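Local atomic coordinates of putative extracellular solute-binding protein (Bordetella bronchiseptica, PDB entry 4P56), a protein that binds both enantiomers of mandelate and probably serves as the periplasmic solute-binding component of a TRAP transporter. Residues Val27-Ser33 with Arg60-Leu66; Phe77-Arg81 with His135-Arg139; Leu101-Ala105 with Ala121-Tyr125. All coordinates share one frame; numbering follows the deposited sequence.

Overall arrangement
Three contacts, in series or enclosed one by another, run from the rim inward. Interaction 1 is a parallel strand pair about 22 Å from the chain centre, held by backbone hydrogen bonds, with a salt bridge on its outer face and leucines on the other. Interaction 2, about 16 Å away between centres, is partly buried and has no hydrogen bond between its segments: the helix following strand 62-65 meets a turn through F77, V80 and V138. Interaction 3 is wholly buried, about 11 Å from the chain centre, and almost entirely rings and aliphatic carbons, also without hydrogen bonds between segments. It lies within the sequence span of interaction 2 and touches it where Y125 meets H135.

Interaction 1: residues Val27-Ser33 with Arg60-Leu66; sequences VELTLSS and RVTLRLL
The R64 guanidinium has the methyl CG2 of T30 over one face and the E28 carboxylate at its edge. R64 NE donates to E28 OE1 at 3.0 Å, with a weak second bond from NH2. The oxygen lies near the guanidinium plane but is met from above the carboxylate plane, the two planes standing 74° apart, so this salt bridge is not the flat, two-oxygen kind. A bend at chi3 (52°) in the otherwise extended arginine turns its head back over strand 28-31. The strands pair in parallel register, E28 beside T62 through L31 beside L65. L29 N reaches T62 O at 2.7 Å and L29 O accepts from R64 N, nearly straight at 171°; L31 likewise bonds to R64 O and to L66 N. On the opposite face L29 CD1 meets V61 CG1 at 3.6 Å, and L31 CD2 packs on L65 CD1. Here L31 touches M47 and L63 touches W49 of helix 40-56, which links the two parallel strands in a beta-alpha-beta unit. One water joins S33 N to L66 O where the strands part. Backbone bonds thus fix the register, apolar side chains seat the helix, and the exposed ion pair probably adds only modestly.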
loop_
_atom_site.group_PDB
_atom_site.type_symbol
_atom_site.label_atom_id
_atom_site.label_comp_id
_atom_site.label_asym_id
_atom_site.label_seq_id
_atom_site.Cartn_x
_atom_site.Cartn_y
_atom_site.Cartn_z
ATOM N N VAL A 27 4.501 -24.628 16.160
ATOM C CA VAL A 27 4.169 -23.216 16.385
ATOM C C VAL A 27 3.088 -22.714 15.436
ATOM O O VAL A 27 3.242 -22.737 14.207
ATOM C CB VAL A 27 5.387 -22.304 16.239
ATOM C CG1 VAL A 27 4.972 -20.835 16.344
ATOM C CG2 VAL A 27 6.429 -22.609 17.300
ATOM N N GLU A 28 2.002 -22.256 16.035
ATOM C CA GLU A 28 0.902 -21.646 15.329
ATOM C C GLU A 28 1.005 -20.138 15.549
ATOM O O GLU A 28 0.963 -19.663 16.672
ATOM C CB GLU A 28 -0.411 -22.193 15.887
ATOM C CG GLU A 28 -1.599 -21.893 15.037
ATOM C CD GLU A 28 -2.815 -22.696 15.451
ATOM O OE1 GLU A 28 -3.057 -22.830 16.665
ATOM O OE2 GLU A 28 -3.540 -23.178 14.561
ATOM N N LEU A 29 1.176 -19.396 14.474
ATOM C CA LEU A 29 1.293 -17.969 14.564
ATOM C C LEU A 29 -0.075 -17.337 14.369
ATOM O O LEU A 29 -0.734 -17.563 13.340
ATOM C CB LEU A 29 2.264 -17.489 13.502
ATOM C CG LEU A 29 3.707 -17.989 13.673
ATOM C CD1 LEU A 29 4.515 -17.723 12.387
ATOM C CD2 LEU A 29 4.376 -17.322 14.865
ATOM N N THR A 30 -0.516 -16.524 15.305
ATOM C CA THR A 30 -1.790 -15.875 15.093
ATOM C C THR A 30 -1.587 -14.666 14.169
ATOM O O THR A 30 -0.554 -13.981 14.230
ATOM C CB THR A 30 -2.446 -15.436 16.411
ATOM O OG1 THR A 30 -1.543 -14.615 17.173
ATOM C CG2 THR A 30 -2.831 -16.667 17.240
ATOM N N LEU A 31 -2.593 -14.422 13.333
ATOM C CA LEU A 31 -2.613 -13.363 12.346
ATOM C C LEU A 31 -3.887 -12.535 12.526
ATOM O O LEU A 31 -4.974 -13.085 12.531
ATOM C CB LEU A 31 -2.593 -13.991 10.950
ATOM C CG LEU A 31 -2.944 -13.068 9.798
ATOM C CD1 LEU A 31 -1.895 -11.969 9.610
ATOM C CD2 LEU A 31 -3.089 -13.925 8.525
ATOM N N SER A 32 -3.768 -11.219 12.696
ATOM C CA SER A 32 -4.946 -10.361 12.690
ATOM C C SER A 32 -4.995 -9.560 11.399
ATOM O O SER A 32 -3.979 -9.041 10.956
ATOM C CB SER A 32 -4.959 -9.380 13.871
ATOM O OG SER A 32 -6.174 -8.635 13.917
ATOM N N SER A 33 -6.184 -9.456 10.818
ATOM C CA SER A 33 -6.398 -8.631 9.632
ATOM C C SER A 33 -7.460 -7.550 9.848
ATOM O O SER A 33 -8.518 -7.813 10.445
ATOM C CB SER A 33 -6.858 -9.518 8.490
ATOM O OG SER A 33 -7.332 -8.712 7.440
ATOM N N ARG A 60 5.293 -27.515 10.839
ATOM C CA ARG A 60 5.859 -27.049 12.104
ATOM C C ARG A 60 5.538 -25.586 12.388
ATOM O O ARG A 60 5.564 -25.148 13.554
ATOM C CB ARG A 60 7.366 -27.251 12.105
ATOM C CG ARG A 60 7.769 -28.683 12.306
ATOM C CD ARG A 60 9.256 -28.796 12.456
ATOM N NE ARG A 60 9.947 -28.145 11.359
ATOM C CZ ARG A 60 10.324 -28.753 10.236
ATOM N NH1 ARG A 60 10.079 -30.043 10.051
ATOM N NH2 ARG A 60 10.948 -28.064 9.285
ATOM N N VAL A 61 5.264 -24.833 11.329
ATOM C CA VAL A 61 4.865 -23.427 11.433
ATOM C C VAL A 61 3.606 -23.210 10.617
ATOM O O VAL A 61 3.584 -23.487 9.430
ATOM C CB VAL A 61 5.975 -22.448 10.933
ATOM C CG1 VAL A 61 5.566 -20.976 11.140
ATOM C CG2 VAL A 61 7.287 -22.731 11.670
ATOM N N THR A 62 2.547 -22.741 11.268
ATOM C CA THR A 62 1.330 -22.388 10.549
ATOM C C THR A 62 0.860 -20.997 10.961
ATOM O O THR A 62 1.284 -20.471 12.016
ATOM C CB THR A 62 0.245 -23.410 10.835
ATOM O OG1 THR A 62 -0.012 -23.413 12.238
ATOM C CG2 THR A 62 0.725 -24.802 10.414
ATOM N N LEU A 63 0.029 -20.400 10.112
ATOM C CA LEU A 63 -0.578 -19.089 10.363
ATOM C C LEU A 63 -2.055 -19.317 10.622
ATOM O O LEU A 63 -2.732 -19.976 9.826
ATOM C CB LEU A 63 -0.510 -18.201 9.139
ATOM C CG LEU A 63 0.770 -17.635 8.581
ATOM C CD1 LEU A 63 0.358 -16.701 7.453
ATOM C CD2 LEU A 63 1.545 -16.922 9.672
ATOM N N ARG A 64 -2.569 -18.788 11.726
ATOM C CA ARG A 64 -4.001 -18.919 12.016
ATOM C C ARG A 64 -4.613 -17.539 11.930
ATOM O O ARG A 64 -4.241 -16.653 12.700
ATOM C CB ARG A 64 -4.218 -19.543 13.400
ATOM C CG ARG A 64 -5.667 -19.471 13.946
ATOM C CD ARG A 64 -5.960 -20.556 14.989
ATOM N NE ARG A 64 -4.987 -20.605 16.079
ATOM C CZ ARG A 64 -5.015 -19.839 17.170
ATOM N NH1 ARG A 64 -5.991 -18.953 17.353
ATOM N NH2 ARG A 64 -4.075 -19.978 18.107
ATOM N N LEU A 65 -5.516 -17.351 10.975
ATOM C CA LEU A 65 -6.255 -16.089 10.848
ATOM C C LEU A 65 -7.334 -15.950 11.910
ATOM O O LEU A 65 -8.259 -16.758 11.993
ATOM C CB LEU A 65 -6.900 -15.972 9.475
ATOM C CG LEU A 65 -7.704 -14.691 9.197
ATOM C CD1 LEU A 65 -6.888 -13.396 9.322
ATOM C CD2 LEU A 65 -8.338 -14.754 7.811
ATOM N N LEU A 66 -7.194 -14.933 12.744
ATOM C CA LEU A 66 -8.158 -14.704 13.816
ATOM C C LEU A 66 -9.464 -14.246 13.166
ATOM O O LEU A 66 -9.446 -13.548 12.154
ATOM C CB LEU A 66 -7.597 -13.624 14.787
ATOM C CG LEU A 66 -6.347 -14.059 15.560
ATOM C CD1 LEU A 66 -5.679 -12.883 16.307
ATOM C CD2 LEU A 66 -6.695 -15.170 16.566
HETATM O O HOH W 1 1.939 -25.271 13.553
HETATM O O HOH W 2 -8.277 -11.009 12.167
#

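Interaction 2: residues Phe77-Arg81 with His135-Arg139; sequences FDAVR and HKGVR
D78 OD1 is gripped by two nitrogens of R81, NH2 at 2.8 Å and NE at 3.1 Å, both from the same face of the carboxylate and with the oxygen in the guanidinium plane. This salt bridge spans one turn of helix 76-81 and draws the arginine head back along the helix, leaving its aliphatic part to meet a type II beta turn, H135 to V138, just before strand 139-145. R81 CG lies 3.6 Å from G137 O. G137 takes the positive phi (96°) favoured at the third position of a type II turn and, lacking a side chain, lets R81 lie close. V138 is the apolar centre: its CG1 packs on V80 CG1 at 3.8 Å and also on R81 CB, while CG2 touches F77 CZ. With CG anti to its N (chi1 -172°), F77 sends its ring toward the turn, where K136 O sits at the ring edge, in plane. V80 and V138 also touch I241 of strand 237-242, so helix and turn share a residue of the three-stranded antiparallel sheet. H135, beside F77, hydrogen-bonds through NE2 to H92. The phenyl meets the turn most closely where F77 CZ comes 3.6 Å from K136 O.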
loop_
_atom_site.group_PDB
_atom_site.type_symbol
_atom_site.label_atom_id
_atom_site.label_comp_id
_atom_site.label_asym_id
_atom_site.label_seq_id
_atom_site.Cartn_x
_atom_site.Cartn_y
_atom_site.Cartn_z
ATOM N N PHE A 77 0.196 -2.337 14.476
ATOM C CA PHE A 77 1.643 -2.406 14.648
ATOM C C PHE A 77 1.951 -2.732 16.118
ATOM O O PHE A 77 2.703 -3.668 16.432
ATOM C CB PHE A 77 2.301 -1.079 14.253
ATOM C CG PHE A 77 3.801 -1.151 14.237
ATOM C CD1 PHE A 77 4.510 -1.127 15.409
ATOM C CD2 PHE A 77 4.496 -1.263 13.049
ATOM C CE1 PHE A 77 5.894 -1.236 15.417
ATOM C CE2 PHE A 77 5.910 -1.352 13.046
ATOM C CZ PHE A 77 6.590 -1.345 14.223
ATOM N N ASP A 78 1.377 -1.946 17.020
ATOM C CA ASP A 78 1.558 -2.191 18.451
ATOM C C ASP A 78 1.006 -3.564 18.899
ATOM O O ASP A 78 1.559 -4.175 19.818
ATOM C CB ASP A 78 0.920 -1.074 19.284
ATOM C CG ASP A 78 1.717 0.229 19.218
ATOM O OD1 ASP A 78 2.934 0.158 18.973
ATOM O OD2 ASP A 78 1.123 1.312 19.376
ATOM N N ALA A 79 -0.075 -4.031 18.282
ATOM C CA ALA A 79 -0.611 -5.360 18.626
ATOM C C ALA A 79 0.482 -6.392 18.444
ATOM O O ALA A 79 0.660 -7.281 19.294
ATOM C CB ALA A 79 -1.811 -5.706 17.798
ATOM N N VAL A 80 1.251 -6.261 17.367
ATOM C CA VAL A 80 2.364 -7.195 17.145
ATOM C C VAL A 80 3.506 -6.963 18.139
ATOM O O VAL A 80 3.993 -7.919 18.781
ATOM C CB VAL A 80 2.847 -7.169 15.652
ATOM C CG1 VAL A 80 4.158 -7.906 15.484
ATOM C CG2 VAL A 80 1.783 -7.781 14.784
ATOM N N ARG A 81 3.903 -5.696 18.302
ATOM C CA ARG A 81 5.006 -5.363 19.163
ATOM C C ARG A 81 4.720 -5.817 20.590
ATOM O O ARG A 81 5.600 -6.334 21.270
ATOM C CB ARG A 81 5.268 -3.853 19.126
ATOM C CG ARG A 81 6.568 -3.432 19.826
ATOM C CD ARG A 81 6.765 -1.917 19.644
ATOM N NE ARG A 81 5.528 -1.218 19.993
ATOM C CZ ARG A 81 5.017 -1.172 21.226
ATOM N NH1 ARG A 81 5.641 -1.758 22.238
ATOM N NH2 ARG A 81 3.890 -0.524 21.463
ATOM N N HIS A 135 10.997 0.297 11.494
ATOM C CA HIS A 135 10.078 -0.733 12.019
ATOM C C HIS A 135 10.535 -1.225 13.399
ATOM O O HIS A 135 10.480 -2.415 13.700
ATOM C CB HIS A 135 9.974 -1.921 11.032
ATOM C CG HIS A 135 9.371 -1.546 9.718
ATOM N ND1 HIS A 135 10.056 -0.840 8.755
ATOM C CD2 HIS A 135 8.127 -1.737 9.245
ATOM C CE1 HIS A 135 9.243 -0.604 7.734
ATOM N NE2 HIS A 135 8.072 -1.129 8.019
ATOM N N LYS A 136 11.033 -0.298 14.223
ATOM C CA LYS A 136 11.621 -0.657 15.506
ATOM C C LYS A 136 10.648 -1.502 16.316
ATOM O O LYS A 136 9.463 -1.177 16.394
ATOM C CB LYS A 136 11.949 0.610 16.299
ATOM C CG LYS A 136 12.593 0.345 17.644
ATOM C CD LYS A 136 12.857 1.649 18.409
ATOM C CE LYS A 136 13.765 1.396 19.609
ATOM N NZ LYS A 136 13.955 2.643 20.377
ATOM N N GLY A 137 11.159 -2.564 16.928
ATOM C CA GLY A 137 10.410 -3.307 17.928
ATOM C C GLY A 137 9.675 -4.535 17.404
ATOM O O GLY A 137 9.137 -5.306 18.192
ATOM N N VAL A 138 9.653 -4.718 16.087
ATOM C CA VAL A 138 9.095 -5.931 15.472
ATOM C C VAL A 138 10.085 -6.426 14.406
ATOM O O VAL A 138 11.036 -5.709 14.034
ATOM C CB VAL A 138 7.728 -5.690 14.792
ATOM C CG1 VAL A 138 6.690 -5.140 15.811
ATOM C CG2 VAL A 138 7.871 -4.737 13.609
ATOM N N ARG A 139 9.908 -7.651 13.926
ATOM C CA ARG A 139 10.725 -8.100 12.803
ATOM C C ARG A 139 10.006 -7.791 11.527
ATOM O O ARG A 139 8.840 -8.137 11.363
ATOM C CB ARG A 139 11.057 -9.585 12.863
ATOM C CG ARG A 139 11.705 -10.074 11.573
ATOM C CD ARG A 139 12.039 -11.559 11.600
ATOM N NE ARG A 139 13.287 -11.777 12.322
ATOM C CZ ARG A 139 14.496 -11.802 11.770
ATOM N NH1 ARG A 139 14.663 -11.667 10.457
ATOM N NH2 ARG A 139 15.552 -11.994 12.547
#

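Interaction 3: residues Leu101-Ala105 with Ala121-Tyr125; sequences LTKFA and AWDTY
F104 holds CG between its backbone N and carbonyl carbon (chi1 72°), which lays the ring across to helix 114-129, and Y125, with CG anti to its N (chi1 -155°), carries its ring toward the 101-105 segment, to T102 and L101. The two side chains thus reach past one another from facing elements. The far end of the F104 ring is met by T124 coming from the opposite direction: CE2 stands 3.5 Å from T124 CG2, and CZ is almost as close to the same methyl. A121 O lies at the ring edge, in plane, 3.8 Å from F104 CZ; this carbonyl already accepts the helical bond from Y125 N, so the phenyl edge merely settles beside a satisfied oxygen. One face of the F104 ring carries the methyl of its neighbour A105, offset toward the rim, and that same CB touches A121 CB at 3.7 Å. The small alanines allow the closest backbone approach of the pair, with CA atoms 5.6 Å apart. Toward Y125, F104 CE1 comes to the edge of the tyrosine ring, a looser touch; at the T102 end, T102 CG2 packs on Y125 CE2 at 3.8 Å. No hydrogen bond links the segments; the polar ends turn to other partners, T102 OG1 to F99 O, T124 OG1 to A120 O and Y125 OH to E134. The 3-10 turn 101-105 is thereby wedged against helix 114-129, with helix 325-340 closing over F104 and T124 through F332, and strand 139-145 lying against Y125 through L140 and I143.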
loop_
_atom_site.group_PDB
_atom_site.type_symbol
_atom_site.label_atom_id
_atom_site.label_comp_id
_atom_site.label_asym_id
_atom_site.label_seq_id
_atom_site.Cartn_x
_atom_site.Cartn_y
_atom_site.Cartn_z
ATOM N N LEU A 101 10.754 7.174 5.030
ATOM C CA LEU A 101 11.660 6.593 4.052
ATOM C C LEU A 101 10.943 5.736 2.990
ATOM O O LEU A 101 11.533 5.435 1.977
ATOM C CB LEU A 101 12.775 5.743 4.713
ATOM C CG LEU A 101 13.726 6.526 5.631
ATOM C CD1 LEU A 101 14.819 5.638 6.234
ATOM C CD2 LEU A 101 14.350 7.653 4.839
ATOM N N THR A 102 9.711 5.314 3.226
ATOM C CA THR A 102 9.013 4.502 2.219
ATOM C C THR A 102 8.497 5.311 1.026
ATOM O O THR A 102 8.083 4.737 0.028
ATOM C CB THR A 102 7.822 3.729 2.823
ATOM O OG1 THR A 102 6.816 4.657 3.247
ATOM C CG2 THR A 102 8.291 2.863 3.986
ATOM N N LYS A 103 8.514 6.627 1.135
ATOM C CA LYS A 103 7.844 7.471 0.161
ATOM C C LYS A 103 8.495 7.472 -1.243
ATOM O O LYS A 103 7.849 7.848 -2.203
ATOM C CB LYS A 103 7.687 8.883 0.709
ATOM C CG LYS A 103 6.561 8.979 1.769
ATOM C CD LYS A 103 6.318 10.412 2.248
ATOM C CE LYS A 103 5.151 10.456 3.256
ATOM N NZ LYS A 103 4.774 11.864 3.631
ATOM N N PHE A 104 9.755 7.053 -1.361
ATOM C CA PHE A 104 10.406 6.957 -2.683
ATOM C C PHE A 104 9.620 6.028 -3.604
ATOM O O PHE A 104 9.657 6.183 -4.826
ATOM C CB PHE A 104 11.832 6.416 -2.549
ATOM C CG PHE A 104 11.883 4.961 -2.202
ATOM C CD1 PHE A 104 11.832 4.552 -0.881
ATOM C CD2 PHE A 104 11.946 3.997 -3.187
ATOM C CE1 PHE A 104 11.857 3.237 -0.538
ATOM C CE2 PHE A 104 11.977 2.630 -2.850
ATOM C CZ PHE A 104 11.910 2.246 -1.525
ATOM N N ALA A 105 8.911 5.051 -3.030
ATOM C CA ALA A 105 8.321 3.963 -3.819
ATOM C C ALA A 105 6.918 4.265 -4.329
ATOM O O ALA A 105 6.356 3.470 -5.090
ATOM C CB ALA A 105 8.273 2.677 -3.002
ATOM N N ALA A 121 10.269 -1.892 -4.501
ATOM C CA ALA A 121 10.229 -1.237 -3.189
ATOM C C ALA A 121 10.950 -2.061 -2.136
ATOM O O ALA A 121 11.758 -1.534 -1.377
ATOM C CB ALA A 121 8.807 -0.972 -2.748
ATOM N N TRP A 122 10.631 -3.346 -2.052
ATOM C CA TRP A 122 11.308 -4.210 -1.091
ATOM C C TRP A 122 12.804 -4.296 -1.363
ATOM O O TRP A 122 13.606 -4.209 -0.442
ATOM C CB TRP A 122 10.717 -5.627 -1.049
ATOM C CG TRP A 122 11.635 -6.510 -0.269
ATOM C CD1 TRP A 122 12.451 -7.480 -0.750
ATOM C CD2 TRP A 122 11.884 -6.429 1.145
ATOM N NE1 TRP A 122 13.193 -8.021 0.282
ATOM C CE2 TRP A 122 12.860 -7.388 1.453
ATOM C CE3 TRP A 122 11.366 -5.624 2.176
ATOM C CZ2 TRP A 122 13.336 -7.581 2.754
ATOM C CZ3 TRP A 122 11.839 -5.792 3.459
ATOM C CH2 TRP A 122 12.812 -6.773 3.751
ATOM N N ASP A 123 13.189 -4.517 -2.605
ATOM C CA ASP A 123 14.602 -4.713 -2.902
ATOM C C ASP A 123 15.359 -3.455 -2.464
ATOM O O ASP A 123 16.457 -3.535 -1.909
ATOM C CB ASP A 123 14.834 -5.004 -4.390
ATOM C CG ASP A 123 14.505 -6.458 -4.784
ATOM O OD1 ASP A 123 14.341 -7.309 -3.892
ATOM O OD2 ASP A 123 14.426 -6.763 -6.003
ATOM N N THR A 124 14.758 -2.292 -2.680
ATOM C CA THR A 124 15.437 -1.023 -2.368
ATOM C C THR A 124 15.521 -0.871 -0.841
ATOM O O THR A 124 16.584 -0.520 -0.298
ATOM C CB THR A 124 14.672 0.150 -2.985
ATOM O OG1 THR A 124 14.665 0.023 -4.430
ATOM C CG2 THR A 124 15.293 1.478 -2.597
ATOM N N TYR A 125 14.394 -1.124 -0.168
ATOM C CA TYR A 125 14.291 -0.993 1.292
ATOM C C TYR A 125 15.279 -1.934 1.988
ATOM O O TYR A 125 16.007 -1.540 2.885
ATOM C CB TYR A 125 12.842 -1.269 1.785
ATOM C CG TYR A 125 12.533 -0.573 3.115
ATOM C CD1 TYR A 125 12.835 -1.169 4.313
ATOM C CD2 TYR A 125 12.018 0.717 3.144
ATOM C CE1 TYR A 125 12.589 -0.522 5.534
ATOM C CE2 TYR A 125 11.782 1.374 4.348
ATOM C CZ TYR A 125 12.067 0.743 5.541
ATOM O OH TYR A 125 11.840 1.404 6.746
#